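Local coordinates for putative metal binding protein (Coccidioides immitis, PDB 3CVG) that probably binds a metal ion between two lobes, as periplasmic-binding-protein-like domains bind their ligands, although its function has not been established, at residues A57-D62 and D72-V77; R146-Y151 and T192-L197; A155-E160 and T178-Y183. All blocks are in the same frame, centred on the assembly; numbering follows the deposited sequence.

Interaction 1. Residues A57-D62 and D72-V77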
ATOM      1  N   ALA A  57      -1.613  16.199 -12.619  1.00 43.23           N
ATOM      2  CA  ALA A  57      -0.750  16.405 -11.463  1.00 43.12           C
ATOM      3  C   ALA A  57      -1.036  15.405 -10.351  1.00 42.62           C
ATOM      4  O   ALA A  57      -2.194  15.085 -10.067  1.00 41.95           O
ATOM      5  CB  ALA A  57      -0.910  17.832 -10.938  1.00 44.36           C
ATOM      6  N   TRP A  58       0.036  14.917  -9.730  1.00 42.17           N
ATOM      7  CA  TRP A  58      -0.058  13.957  -8.637  1.00 41.40           C
ATOM      8  C   TRP A  58       0.398  14.566  -7.315  1.00 42.05           C
ATOM      9  O   TRP A  58       1.532  15.024  -7.186  1.00 41.06           O
ATOM     10  CB  TRP A  58       0.785  12.706  -8.940  1.00 40.03           C
ATOM     11  CG  TRP A  58       1.099  11.883  -7.709  1.00 38.96           C
ATOM     12  CD1 TRP A  58       0.218  11.483  -6.743  1.00 38.02           C
ATOM     13  CD2 TRP A  58       2.388  11.399  -7.296  1.00 38.76           C
ATOM     14  NE1 TRP A  58       0.876  10.789  -5.756  1.00 38.26           N
ATOM     15  CE2 TRP A  58       2.209  10.723  -6.069  1.00 37.82           C
ATOM     16  CE3 TRP A  58       3.675  11.474  -7.845  1.00 38.65           C
ATOM     17  CZ2 TRP A  58       3.271  10.127  -5.377  1.00 37.72           C
ATOM     18  CZ3 TRP A  58       4.731  10.878  -7.155  1.00 38.74           C
ATOM     19  CH2 TRP A  58       4.520  10.215  -5.935  1.00 38.08           C
ATOM     20  N   TYR A  59      -0.506  14.570  -6.340  1.00 42.62           N
ATOM     21  CA  TYR A  59      -0.224  15.082  -5.002  1.00 42.46           C
ATOM     22  C   TYR A  59       0.053  13.898  -4.079  1.00 41.53           C
ATOM     23  O   TYR A  59      -0.759  12.976  -3.979  1.00 40.72           O
ATOM     24  CB  TYR A  59      -1.422  15.869  -4.475  1.00 43.49           C
ATOM     25  CG  TYR A  59      -1.527  17.259  -5.044  1.00 44.99           C
ATOM     26  CD1 TYR A  59      -0.883  18.333  -4.430  1.00 45.22           C
ATOM     27  CD2 TYR A  59      -2.254  17.501  -6.206  1.00 44.18           C
ATOM     28  CE1 TYR A  59      -0.964  19.620  -4.959  1.00 45.73           C
ATOM     29  CE2 TYR A  59      -2.339  18.780  -6.744  1.00 45.97           C
ATOM     30  CZ  TYR A  59      -1.695  19.834  -6.118  1.00 45.17           C
ATOM     31  OH  TYR A  59      -1.791  21.094  -6.652  1.00 45.59           O
ATOM     32  N   LYS A  60       1.201  13.929  -3.411  1.00 40.72           N
ATOM     33  CA  LYS A  60       1.598  12.855  -2.508  1.00 40.78           C
ATOM     34  C   LYS A  60       0.887  12.977  -1.169  1.00 40.64           C
ATOM     35  O   LYS A  60       1.044  13.977  -0.464  1.00 40.05           O
ATOM     36  CB  LYS A  60       3.110  12.888  -2.295  1.00 41.47           C
ATOM     37  CG  LYS A  60       3.658  11.735  -1.484  1.00 44.33           C
ATOM     38  CD  LYS A  60       5.181  11.752  -1.496  1.00 46.07           C
ATOM     39  CE  LYS A  60       5.763  10.487  -0.876  1.00 48.41           C
ATOM     40  NZ  LYS A  60       7.248  10.439  -1.004  1.00 50.18           N
ATOM     41  N   SER A  61       0.114  11.953  -0.817  1.00 39.04           N
ATOM     42  CA  SER A  61      -0.626  11.964   0.436  1.00 38.90           C
ATOM     43  C   SER A  61      -1.115  10.580   0.849  1.00 38.19           C
ATOM     44  O   SER A  61      -1.479   9.758   0.003  1.00 38.29           O
ATOM     45  CB  SER A  61      -1.822  12.911   0.312  1.00 38.46           C
ATOM     46  OG  SER A  61      -2.609  12.585  -0.822  1.00 41.22           O
ATOM     47  N   ASP A  62      -1.112  10.320   2.154  1.00 36.80           N
ATOM     48  CA  ASP A  62      -1.588   9.035   2.642  1.00 35.48           C
ATOM     49  C   ASP A  62      -3.108   9.067   2.514  1.00 34.02           C
ATOM     50  O   ASP A  62      -3.673  10.092   2.134  1.00 34.40           O
ATOM     51  CB  ASP A  62      -1.145   8.799   4.097  1.00 37.24           C
ATOM     52  CG  ASP A  62      -1.838   9.714   5.098  1.00 36.51           C
ATOM     53  OD1 ASP A  62      -2.656  10.565   4.692  1.00 38.43           O
ATOM     54  OD2 ASP A  62      -1.557   9.573   6.305  1.00 35.99           O
ATOM     55  N   ASP A  72     -11.370  19.424   0.700  1.00 43.40           N
ATOM     56  CA  ASP A  72     -11.053  20.829   0.491  1.00 43.52           C
ATOM     57  C   ASP A  72     -10.796  21.131  -0.985  1.00 43.80           C
ATOM     58  O   ASP A  72     -10.298  22.199  -1.334  1.00 44.42           O
ATOM     59  CB  ASP A  72      -9.835  21.222   1.333  1.00 43.97           C
ATOM     60  CG  ASP A  72     -10.017  20.894   2.809  1.00 46.42           C
ATOM     61  OD1 ASP A  72     -11.078  21.243   3.374  1.00 46.61           O
ATOM     62  OD2 ASP A  72      -9.097  20.295   3.406  1.00 47.65           O
ATOM     63  N   GLY A  73     -11.134  20.174  -1.843  1.00 43.82           N
ATOM     64  CA  GLY A  73     -10.952  20.349  -3.273  1.00 43.19           C
ATOM     65  C   GLY A  73      -9.528  20.559  -3.760  1.00 43.07           C
ATOM     66  O   GLY A  73      -9.321  21.176  -4.805  1.00 43.99           O
ATOM     67  N   ILE A  74      -8.542  20.061  -3.021  1.00 42.52           N
ATOM     68  CA  ILE A  74      -7.152  20.213  -3.437  1.00 42.15           C
ATOM     69  C   ILE A  74      -6.868  19.271  -4.603  1.00 42.19           C
ATOM     70  O   ILE A  74      -6.075  19.587  -5.496  1.00 40.70           O
ATOM     71  CB  ILE A  74      -6.176  19.905  -2.291  1.00 42.92           C
ATOM     72  CG1 ILE A  74      -6.457  20.835  -1.102  1.00 43.56           C
ATOM     73  CG2 ILE A  74      -4.742  20.069  -2.776  1.00 43.12           C
ATOM     74  CD1 ILE A  74      -6.354  22.314  -1.427  1.00 43.24           C
ATOM     75  N   VAL A  75      -7.518  18.110  -4.585  1.00 41.39           N
ATOM     76  CA  VAL A  75      -7.365  17.132  -5.657  1.00 41.64           C
ATOM     77  C   VAL A  75      -8.748  16.758  -6.179  1.00 40.85           C
ATOM     78  O   VAL A  75      -9.757  17.028  -5.527  1.00 41.51           O
ATOM     79  CB  VAL A  75      -6.641  15.854  -5.175  1.00 41.86           C
ATOM     80  CG1 VAL A  75      -5.240  16.207  -4.697  1.00 42.43           C
ATOM     81  CG2 VAL A  75      -7.443  15.181  -4.067  1.00 41.99           C
ATOM     82  N   ASP A  76      -8.792  16.144  -7.355  1.00 39.73           N
ATOM     83  CA  ASP A  76     -10.059  15.748  -7.966  1.00 41.24           C
ATOM     84  C   ASP A  76     -10.400  14.294  -7.655  1.00 39.70           C
ATOM     85  O   ASP A  76     -11.567  13.933  -7.474  1.00 38.78           O
ATOM     86  CB  ASP A  76      -9.980  15.943  -9.479  1.00 42.10           C
ATOM     87  CG  ASP A  76      -9.589  17.350  -9.856  1.00 43.64           C
ATOM     88  OD1 ASP A  76     -10.380  18.275  -9.577  1.00 45.41           O
ATOM     89  OD2 ASP A  76      -8.490  17.528 -10.421  1.00 44.38           O
ATOM     90  N   VAL A  77      -9.369  13.462  -7.606  1.00 39.68           N
ATOM     91  CA  VAL A  77      -9.543  12.053  -7.309  1.00 38.27           C
ATOM     92  C   VAL A  77      -8.468  11.606  -6.341  1.00 38.06           C
ATOM     93  O   VAL A  77      -7.496  12.323  -6.102  1.00 37.94           O
ATOM     94  CB  VAL A  77      -9.457  11.189  -8.585  1.00 38.52           C
ATOM     95  CG1 VAL A  77     -10.668  11.444  -9.466  1.00 38.50           C
ATOM     96  CG2 VAL A  77      -8.179  11.502  -9.341  1.00 38.69           C
TER
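The Y59 ring has I74 CG2 over one of its faces, and V75 CG1 comes in obliquely where the ring joins its CB. The isoleucine methyl sits 4.4 Å from Y59 CE1, a loose apolar touch, while V75 CG1 is closer, 3.6 Å from Y59 CD2 and 3.8 Å from Y59 CB. The carbonyl of I74 adds a van der Waals neighbour, its O lying 4.0 Å from Y59 CE2. With CG of Y59 anti to the carbonyl carbon (chi1 -78°), the ring extends from strand 55-60 across to the loop, and the side chains of Y59 and V75 run past each other in opposite directions. The backbones stay apart, the nearest CA atoms, those of Y59 and V75, being 7.5 Å from each other. The loop follows helix 63-71, which ends in a Schellman motif with G73 at the C-prime position; the chain then turns through I74 and V75 into strand 77-80. Both of these side chains also lean on Y69 of that helix, and R23 of the intervening strand 20-26 touches Y59 while its guanidinium bonds G73 O and pairs with D76. No hydrogen bond links the two segments, so their contact rests on dispersion and the exclusion of water, with V75 buried and the tyrosine and isoleucine still partly exposed.

Interaction 2. Residues R146-Y151 and T192-L197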
ATOM      1  N   ARG A 146      12.732  -9.503  17.096  1.00 19.57           N
ATOM      2  CA  ARG A 146      12.324  -8.099  17.106  1.00 19.24           C
ATOM      3  C   ARG A 146      11.464  -7.824  15.862  1.00 18.13           C
ATOM      4  O   ARG A 146      11.624  -8.481  14.830  1.00 18.87           O
ATOM      5  CB  ARG A 146      13.557  -7.181  17.141  1.00 18.25           C
ATOM      6  CG  ARG A 146      14.345  -7.263  18.469  1.00 19.11           C
ATOM      7  CD  ARG A 146      15.657  -6.497  18.401  1.00 18.29           C
ATOM      8  NE  ARG A 146      15.462  -5.080  18.090  1.00 20.24           N
ATOM      9  CZ  ARG A 146      15.002  -4.181  18.954  1.00 20.44           C
ATOM     10  NH1 ARG A 146      14.684  -4.544  20.193  1.00 18.00           N
ATOM     11  NH2 ARG A 146      14.876  -2.916  18.586  1.00 20.26           N
ATOM     12  N   PHE A 147      10.536  -6.876  15.976  1.00 18.88           N
ATOM     13  CA  PHE A 147       9.644  -6.525  14.871  1.00 17.88           C
ATOM     14  C   PHE A 147       9.767  -5.037  14.563  1.00 17.50           C
ATOM     15  O   PHE A 147       9.581  -4.208  15.459  1.00 16.40           O
ATOM     16  CB  PHE A 147       8.191  -6.832  15.248  1.00 18.88           C
ATOM     17  CG  PHE A 147       7.215  -6.522  14.160  1.00 18.48           C
ATOM     18  CD1 PHE A 147       6.920  -7.468  13.186  1.00 16.52           C
ATOM     19  CD2 PHE A 147       6.627  -5.264  14.075  1.00 17.59           C
ATOM     20  CE1 PHE A 147       6.052  -7.167  12.145  1.00 17.25           C
ATOM     21  CE2 PHE A 147       5.756  -4.959  13.029  1.00 18.63           C
ATOM     22  CZ  PHE A 147       5.474  -5.917  12.070  1.00 16.68           C
ATOM     23  N   LEU A 148      10.055  -4.704  13.303  1.00 18.56           N
ATOM     24  CA  LEU A 148      10.212  -3.306  12.895  1.00 17.11           C
ATOM     25  C   LEU A 148       8.919  -2.658  12.403  1.00 17.90           C
ATOM     26  O   LEU A 148       8.290  -3.118  11.442  1.00 15.95           O
ATOM     27  CB  LEU A 148      11.294  -3.170  11.808  1.00 16.42           C
ATOM     28  CG  LEU A 148      11.812  -1.757  11.473  1.00 16.59           C
ATOM     29  CD1 LEU A 148      13.227  -1.863  10.931  1.00 16.82           C
ATOM     30  CD2 LEU A 148      10.907  -1.030  10.459  1.00 14.31           C
ATOM     31  N   SER A 149       8.534  -1.581  13.072  1.00 16.11           N
ATOM     32  CA  SER A 149       7.336  -0.833  12.721  1.00 15.76           C
ATOM     33  C   SER A 149       7.720   0.563  12.235  1.00 16.36           C
ATOM     34  O   SER A 149       8.519   1.258  12.869  1.00 17.99           O
ATOM     35  CB  SER A 149       6.401  -0.727  13.934  1.00 15.82           C
ATOM     36  OG  SER A 149       5.392   0.254  13.737  1.00 15.09           O
ATOM     37  N   ARG A 150       7.161   0.972  11.102  1.00 14.87           N
ATOM     38  CA  ARG A 150       7.432   2.305  10.580  1.00 14.33           C
ATOM     39  C   ARG A 150       6.776   3.374  11.469  1.00 16.05           C
ATOM     40  O   ARG A 150       7.141   4.552  11.398  1.00 16.26           O
ATOM     41  CB  ARG A 150       6.968   2.407   9.129  1.00 16.01           C
ATOM     42  CG  ARG A 150       7.939   1.708   8.168  1.00 20.26           C
ATOM     43  CD  ARG A 150       7.378   1.615   6.760  1.00 19.28           C
ATOM     44  NE  ARG A 150       6.954   2.917   6.264  1.00 23.64           N
ATOM     45  CZ  ARG A 150       6.010   3.089   5.346  1.00 25.18           C
ATOM     46  NH1 ARG A 150       5.397   2.037   4.820  1.00 25.48           N
ATOM     47  NH2 ARG A 150       5.667   4.315   4.970  1.00 26.73           N
ATOM     48  N   TYR A 151       5.806   2.954  12.286  1.00 14.42           N
ATOM     49  CA  TYR A 151       5.143   3.833  13.270  1.00 16.25           C
ATOM     50  C   TYR A 151       4.887   5.228  12.703  1.00 17.01           C
ATOM     51  O   TYR A 151       5.196   6.242  13.348  1.00 17.36           O
ATOM     52  CB  TYR A 151       6.065   3.937  14.505  1.00 15.76           C
ATOM     53  CG  TYR A 151       5.359   4.023  15.847  1.00 17.10           C
ATOM     54  CD1 TYR A 151       4.586   2.968  16.314  1.00 14.46           C
ATOM     55  CD2 TYR A 151       5.480   5.157  16.653  1.00 17.00           C
ATOM     56  CE1 TYR A 151       3.944   3.032  17.545  1.00 17.53           C
ATOM     57  CE2 TYR A 151       4.851   5.229  17.886  1.00 16.79           C
ATOM     58  CZ  TYR A 151       4.088   4.165  18.326  1.00 18.12           C
ATOM     59  OH  TYR A 151       3.494   4.217  19.563  1.00 18.39           O
ATOM     60  N   THR A 192      15.204  -2.137   4.404  1.00 19.90           N
ATOM     61  CA  THR A 192      16.654  -2.281   4.433  1.00 20.92           C
ATOM     62  C   THR A 192      17.130  -2.418   5.883  1.00 21.01           C
ATOM     63  O   THR A 192      17.982  -3.257   6.202  1.00 20.32           O
ATOM     64  CB  THR A 192      17.342  -1.058   3.782  1.00 21.41           C
ATOM     65  OG1 THR A 192      16.970  -0.983   2.398  1.00 19.12           O
ATOM     66  CG2 THR A 192      18.859  -1.173   3.893  1.00 21.30           C
ATOM     67  N   ALA A 193      16.568  -1.591   6.757  1.00 19.99           N
ATOM     68  CA  ALA A 193      16.926  -1.615   8.171  1.00 21.48           C
ATOM     69  C   ALA A 193      16.539  -2.937   8.825  1.00 19.32           C
ATOM     70  O   ALA A 193      17.318  -3.499   9.589  1.00 20.76           O
ATOM     71  CB  ALA A 193      16.249  -0.457   8.907  1.00 17.98           C
ATOM     72  N   ALA A 194      15.336  -3.435   8.531  1.00 20.23           N
ATOM     73  CA  ALA A 194      14.874  -4.693   9.111  1.00 18.62           C
ATOM     74  C   ALA A 194      15.816  -5.836   8.742  1.00 20.85           C
ATOM     75  O   ALA A 194      16.117  -6.708   9.564  1.00 18.91           O
ATOM     76  CB  ALA A 194      13.468  -5.021   8.626  1.00 18.03           C
ATOM     77  N   ILE A 195      16.257  -5.831   7.492  1.00 20.45           N
ATOM     78  CA  ILE A 195      17.146  -6.867   6.994  1.00 19.79           C
ATOM     79  C   ILE A 195      18.518  -6.775   7.649  1.00 18.43           C
ATOM     80  O   ILE A 195      19.045  -7.780   8.118  1.00 19.37           O
ATOM     81  CB  ILE A 195      17.269  -6.770   5.462  1.00 19.04           C
ATOM     82  CG1 ILE A 195      15.921  -7.121   4.831  1.00 19.40           C
ATOM     83  CG2 ILE A 195      18.348  -7.721   4.942  1.00 18.55           C
ATOM     84  CD1 ILE A 195      15.803  -6.680   3.375  1.00 19.68           C
ATOM     85  N   LEU A 196      19.076  -5.570   7.699  1.00 18.71           N
ATOM     86  CA  LEU A 196      20.392  -5.354   8.300  1.00 21.11           C
ATOM     87  C   LEU A 196      20.393  -5.674   9.789  1.00 20.99           C
ATOM     88  O   LEU A 196      21.380  -6.171  10.325  1.00 18.85           O
ATOM     89  CB  LEU A 196      20.841  -3.903   8.114  1.00 21.82           C
ATOM     90  CG  LEU A 196      21.193  -3.411   6.707  1.00 24.51           C
ATOM     91  CD1 LEU A 196      21.589  -1.941   6.748  1.00 25.90           C
ATOM     92  CD2 LEU A 196      22.332  -4.243   6.152  1.00 26.64           C
ATOM     93  N   LEU A 197      19.279  -5.391  10.454  1.00 20.31           N
ATOM     94  CA  LEU A 197      19.168  -5.616  11.889  1.00 21.34           C
ATOM     95  C   LEU A 197      18.663  -7.002  12.251  1.00 21.00           C
ATOM     96  O   LEU A 197      18.569  -7.334  13.430  1.00 21.06           O
ATOM     97  CB  LEU A 197      18.226  -4.578  12.497  1.00 19.77           C
ATOM     98  CG  LEU A 197      18.628  -3.115  12.340  1.00 21.07           C
ATOM     99  CD1 LEU A 197      17.402  -2.246  12.557  1.00 17.93           C
ATOM    100  CD2 LEU A 197      19.747  -2.764  13.324  1.00 20.80           C
TER
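This is a small strand-to-helix contact between apolar side chains, in which L148 of strand 147-149 packs one methyl of its branched end against the last turn of helix 187-196. A single methyl does the touching. L148 CD1 meets the helix backbone first, 3.6 Å from A194 N and 3.7 Å from A194 CA, and lies 3.9 Å from each of the two alanine methyls, A193 CB and A194 CB. L197 CD1 is a more distant neighbour at 4.5 Å from L148 CD1. CG of the leucine stands anti to its backbone N (chi1 -167°), which sets CD1 on the helix. Because A193 and A194 have only methyl groups on this side, the strand comes near: the CA atoms of L148 and A194 are 6.2 Å apart. A190, one turn earlier in the same helix, touches L148 as well, and on the other side of the strand F147 meets W164 of helix 155-166 edge-to-face. The backbone of L148 pairs with Y200 of strand 200-204, and its carbonyl also accepts from T201 OG1. No hydrogen bond or charge pair joins the two segments; the contact therefore depends on how well a leucine methyl fits over two alanines, and it supplies no directional bond between strand and helix.

Interaction 3. Residues A155-E160 and T178-Y183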
ATOM      1  N   ALA A 155      -0.269   3.002   5.558  1.00 18.31           N
ATOM      2  CA  ALA A 155      -1.038   1.788   5.328  1.00 18.49           C
ATOM      3  C   ALA A 155      -0.291   0.592   5.944  1.00 17.19           C
ATOM      4  O   ALA A 155      -0.900  -0.271   6.566  1.00 16.69           O
ATOM      5  CB  ALA A 155      -1.249   1.582   3.824  1.00 18.52           C
ATOM      6  N   THR A 156       1.030   0.551   5.783  1.00 18.95           N
ATOM      7  CA  THR A 156       1.827  -0.536   6.355  1.00 18.64           C
ATOM      8  C   THR A 156       1.700  -0.544   7.888  1.00 17.97           C
ATOM      9  O   THR A 156       1.468  -1.586   8.493  1.00 19.96           O
ATOM     10  CB  THR A 156       3.315  -0.389   5.950  1.00 21.67           C
ATOM     11  OG1 THR A 156       3.421  -0.465   4.524  1.00 24.67           O
ATOM     12  CG2 THR A 156       4.163  -1.489   6.569  1.00 19.53           C
ATOM     13  N   ASN A 157       1.853   0.622   8.510  1.00 19.20           N
ATOM     14  CA  ASN A 157       1.726   0.732   9.962  1.00 17.92           C
ATOM     15  C   ASN A 157       0.336   0.265  10.396  1.00 17.49           C
ATOM     16  O   ASN A 157       0.204  -0.520  11.334  1.00 17.97           O
ATOM     17  CB  ASN A 157       1.973   2.184  10.397  1.00 18.69           C
ATOM     18  CG  ASN A 157       1.806   2.400  11.905  1.00 14.11           C
ATOM     19  OD1 ASN A 157       2.051   1.507  12.727  1.00 15.88           O
ATOM     20  ND2 ASN A 157       1.429   3.607  12.268  1.00 13.58           N
ATOM     21  N   ILE A 158      -0.698   0.734   9.707  1.00 17.20           N
ATOM     22  CA  ILE A 158      -2.064   0.334  10.034  1.00 16.90           C
ATOM     23  C   ILE A 158      -2.158  -1.201  10.004  1.00 17.94           C
ATOM     24  O   ILE A 158      -2.686  -1.829  10.921  1.00 16.39           O
ATOM     25  CB  ILE A 158      -3.070   0.940   9.003  1.00 18.14           C
ATOM     26  CG1 ILE A 158      -3.240   2.440   9.258  1.00 16.74           C
ATOM     27  CG2 ILE A 158      -4.426   0.210   9.076  1.00 17.10           C
ATOM     28  CD1 ILE A 158      -3.852   3.199   8.066  1.00 16.33           C
ATOM     29  N   LYS A 159      -1.593  -1.793   8.953  1.00 19.52           N
ATOM     30  CA  LYS A 159      -1.635  -3.237   8.759  1.00 17.23           C
ATOM     31  C   LYS A 159      -1.007  -4.038   9.904  1.00 17.51           C
ATOM     32  O   LYS A 159      -1.645  -4.939  10.459  1.00 16.50           O
ATOM     33  CB  LYS A 159      -0.929  -3.601   7.463  1.00 18.79           C
ATOM     34  CG  LYS A 159      -0.701  -5.085   7.295  1.00 22.39           C
ATOM     35  CD  LYS A 159      -1.817  -5.768   6.538  1.00 24.55           C
ATOM     36  CE  LYS A 159      -3.154  -5.662   7.214  1.00 25.81           C
ATOM     37  NZ  LYS A 159      -4.185  -5.205   6.220  1.00 24.88           N
ATOM     38  N   GLU A 160       0.244  -3.755  10.248  1.00 18.62           N
ATOM     39  CA  GLU A 160       0.830  -4.512  11.332  1.00 20.48           C
ATOM     40  C   GLU A 160       0.168  -4.223  12.665  1.00 21.46           C
ATOM     41  O   GLU A 160       0.096  -5.097  13.524  1.00 23.06           O
ATOM     42  CB  GLU A 160       2.349  -4.263  11.387  1.00 16.84           C
ATOM     43  CG  GLU A 160       2.811  -2.805  11.262  1.00 19.72           C
ATOM     44  CD  GLU A 160       3.126  -2.147  12.599  1.00 14.94           C
ATOM     45  OE1 GLU A 160       2.911  -2.799  13.642  1.00 20.16           O
ATOM     46  OE2 GLU A 160       3.579  -0.981  12.598  1.00 23.47           O
ATOM     47  N   THR A 178       9.697  -3.667  24.287  1.00 17.69           N
ATOM     48  CA  THR A 178      10.940  -3.157  23.734  1.00 17.67           C
ATOM     49  C   THR A 178      11.388  -3.790  22.430  1.00 17.07           C
ATOM     50  O   THR A 178      12.196  -3.193  21.714  1.00 16.40           O
ATOM     51  CB  THR A 178      12.105  -3.220  24.780  1.00 19.41           C
ATOM     52  OG1 THR A 178      12.363  -4.575  25.154  1.00 21.80           O
ATOM     53  CG2 THR A 178      11.730  -2.425  26.022  1.00 20.06           C
ATOM     54  N   TRP A 179      10.887  -4.988  22.128  1.00 17.01           N
ATOM     55  CA  TRP A 179      11.214  -5.655  20.864  1.00 17.84           C
ATOM     56  C   TRP A 179      10.402  -5.053  19.691  1.00 18.16           C
ATOM     57  O   TRP A 179      10.643  -5.375  18.518  1.00 17.22           O
ATOM     58  CB  TRP A 179      10.936  -7.158  20.959  1.00 19.29           C
ATOM     59  CG  TRP A 179       9.615  -7.518  21.595  1.00 19.04           C
ATOM     60  CD1 TRP A 179       9.397  -7.823  22.905  1.00 19.81           C
ATOM     61  CD2 TRP A 179       8.347  -7.640  20.938  1.00 19.50           C
ATOM     62  NE1 TRP A 179       8.071  -8.134  23.108  1.00 18.97           N
ATOM     63  CE2 TRP A 179       7.403  -8.030  21.917  1.00 19.48           C
ATOM     64  CE3 TRP A 179       7.912  -7.455  19.620  1.00 18.71           C
ATOM     65  CZ2 TRP A 179       6.053  -8.241  21.619  1.00 20.70           C
ATOM     66  CZ3 TRP A 179       6.569  -7.663  19.320  1.00 18.65           C
ATOM     67  CH2 TRP A 179       5.655  -8.053  20.315  1.00 21.49           C
ATOM     68  N   TYR A 180       9.431  -4.197  20.013  1.00 17.40           N
ATOM     69  CA  TYR A 180       8.612  -3.536  18.994  1.00 16.33           C
ATOM     70  C   TYR A 180       9.450  -2.318  18.627  1.00 16.66           C
ATOM     71  O   TYR A 180       9.436  -1.295  19.323  1.00 17.45           O
ATOM     72  CB  TYR A 180       7.254  -3.121  19.575  1.00 16.10           C
ATOM     73  CG  TYR A 180       6.262  -2.599  18.548  1.00 15.46           C
ATOM     74  CD1 TYR A 180       5.678  -3.454  17.601  1.00 15.13           C
ATOM     75  CD2 TYR A 180       5.885  -1.258  18.540  1.00 16.54           C
ATOM     76  CE1 TYR A 180       4.738  -2.973  16.674  1.00 15.41           C
ATOM     77  CE2 TYR A 180       4.956  -0.771  17.620  1.00 17.65           C
ATOM     78  CZ  TYR A 180       4.383  -1.630  16.692  1.00 15.52           C
ATOM     79  OH  TYR A 180       3.455  -1.139  15.787  1.00 16.44           O
ATOM     80  N   HIS A 181      10.186  -2.460  17.530  1.00 15.70           N
ATOM     81  CA  HIS A 181      11.124  -1.460  17.046  1.00 15.28           C
ATOM     82  C   HIS A 181      10.575  -0.397  16.105  1.00 16.16           C
ATOM     83  O   HIS A 181      10.170  -0.687  14.974  1.00 15.60           O
ATOM     84  CB  HIS A 181      12.295  -2.186  16.369  1.00 13.88           C
ATOM     85  CG  HIS A 181      13.352  -1.271  15.827  1.00 14.67           C
ATOM     86  ND1 HIS A 181      14.196  -1.643  14.801  1.00 15.36           N
ATOM     87  CD2 HIS A 181      13.695  -0.007  16.157  1.00 14.88           C
ATOM     88  CE1 HIS A 181      15.011  -0.639  14.521  1.00 17.67           C
ATOM     89  NE2 HIS A 181      14.728   0.366  15.330  1.00 15.12           N
ATOM     90  N   GLN A 182      10.591   0.839  16.592  1.00 15.24           N
ATOM     91  CA  GLN A 182      10.125   1.990  15.840  1.00 15.60           C
ATOM     92  C   GLN A 182      11.254   2.549  14.995  1.00 16.09           C
ATOM     93  O   GLN A 182      12.222   3.091  15.527  1.00 18.25           O
ATOM     94  CB  GLN A 182       9.629   3.084  16.794  1.00 15.58           C
ATOM     95  CG  GLN A 182       8.349   2.741  17.546  1.00 17.02           C
ATOM     96  CD  GLN A 182       7.930   3.847  18.512  1.00 20.82           C
ATOM     97  OE1 GLN A 182       8.208   5.030  18.291  1.00 21.40           O
ATOM     98  NE2 GLN A 182       7.240   3.466  19.574  1.00 19.27           N
ATOM     99  N   TYR A 183      11.132   2.418  13.681  1.00 14.66           N
ATOM    100  CA  TYR A 183      12.137   2.949  12.760  1.00 16.07           C
ATOM    101  C   TYR A 183      11.296   3.757  11.769  1.00 17.79           C
ATOM    102  O   TYR A 183      10.779   3.219  10.784  1.00 16.40           O
ATOM    103  CB  TYR A 183      12.861   1.803  12.059  1.00 16.70           C
ATOM    104  CG  TYR A 183      14.019   2.252  11.198  1.00 18.03           C
ATOM    105  CD1 TYR A 183      15.228   2.674  11.771  1.00 18.71           C
ATOM    106  CD2 TYR A 183      13.905   2.281   9.809  1.00 20.13           C
ATOM    107  CE1 TYR A 183      16.296   3.115  10.966  1.00 18.09           C
ATOM    108  CE2 TYR A 183      14.963   2.719   9.001  1.00 19.39           C
ATOM    109  CZ  TYR A 183      16.150   3.133   9.585  1.00 21.38           C
ATOM    110  OH  TYR A 183      17.188   3.560   8.783  1.00 22.57           O
TER
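The hydroxyl of Y180 is held by two side chains: it donates to E160 OE1, with Y180 OH and E160 OE1 2.8 Å apart, and it is also hydrogen-bonded to S149 OG. The glutamate receives it on the syn lone pair of OE1, the side facing its second oxygen, and OE1 lies at the edge of the tyrosine ring, in its plane. E160 OE2 is 3.2 Å from Y180 OH and makes a probable, unusually short hydrogen bond to S149 OG, which thus lies between the acid and the phenol. Carboxylate and ring planes are turned 50° from each other. E160 reaches this spot through a folded chain, its CG lying between the backbone N and carbonyl carbon (chi1 45°) and a bend following at chi2. Both residues are buried, and the short OE2 contact leaves the sharing of protons among E160, Y180 and S149 unsettled. The bond ties helix 155-166 to strand 180-182, the second and third elements of a beta-alpha-beta unit begun by strand 147-149, which runs parallel to 180-182. F147 of strand 147-149 touches both E160 and Y180, the ring of W164, from helix 155-166, meets that of Y180 nearly at right angles, and I202 of strand 200-204 lies against E160.

Interactions 2 and 3 are neighbours, with centres 8 Å apart, whereas interaction 1 lies 30 Å from the centre of interaction 2 and 26 Å from that of interaction 3. Interaction 1 closes first along the chain. Interaction 3 then falls between the two segments of interaction 2, in the order strand 147-149, helix 155-166, strand 180-182, helix 187-196. The adjacent parallel strands 147-149 and 180-182 thus have a helix contact each, and they meet directly where S149 N lies 2.7 Å from H181 O. The separation is consistent with the two-lobed build of PBP-like proteins: interaction 1 packs one lobe, interactions 2 and 3 the other, with the bound calcium ion between them.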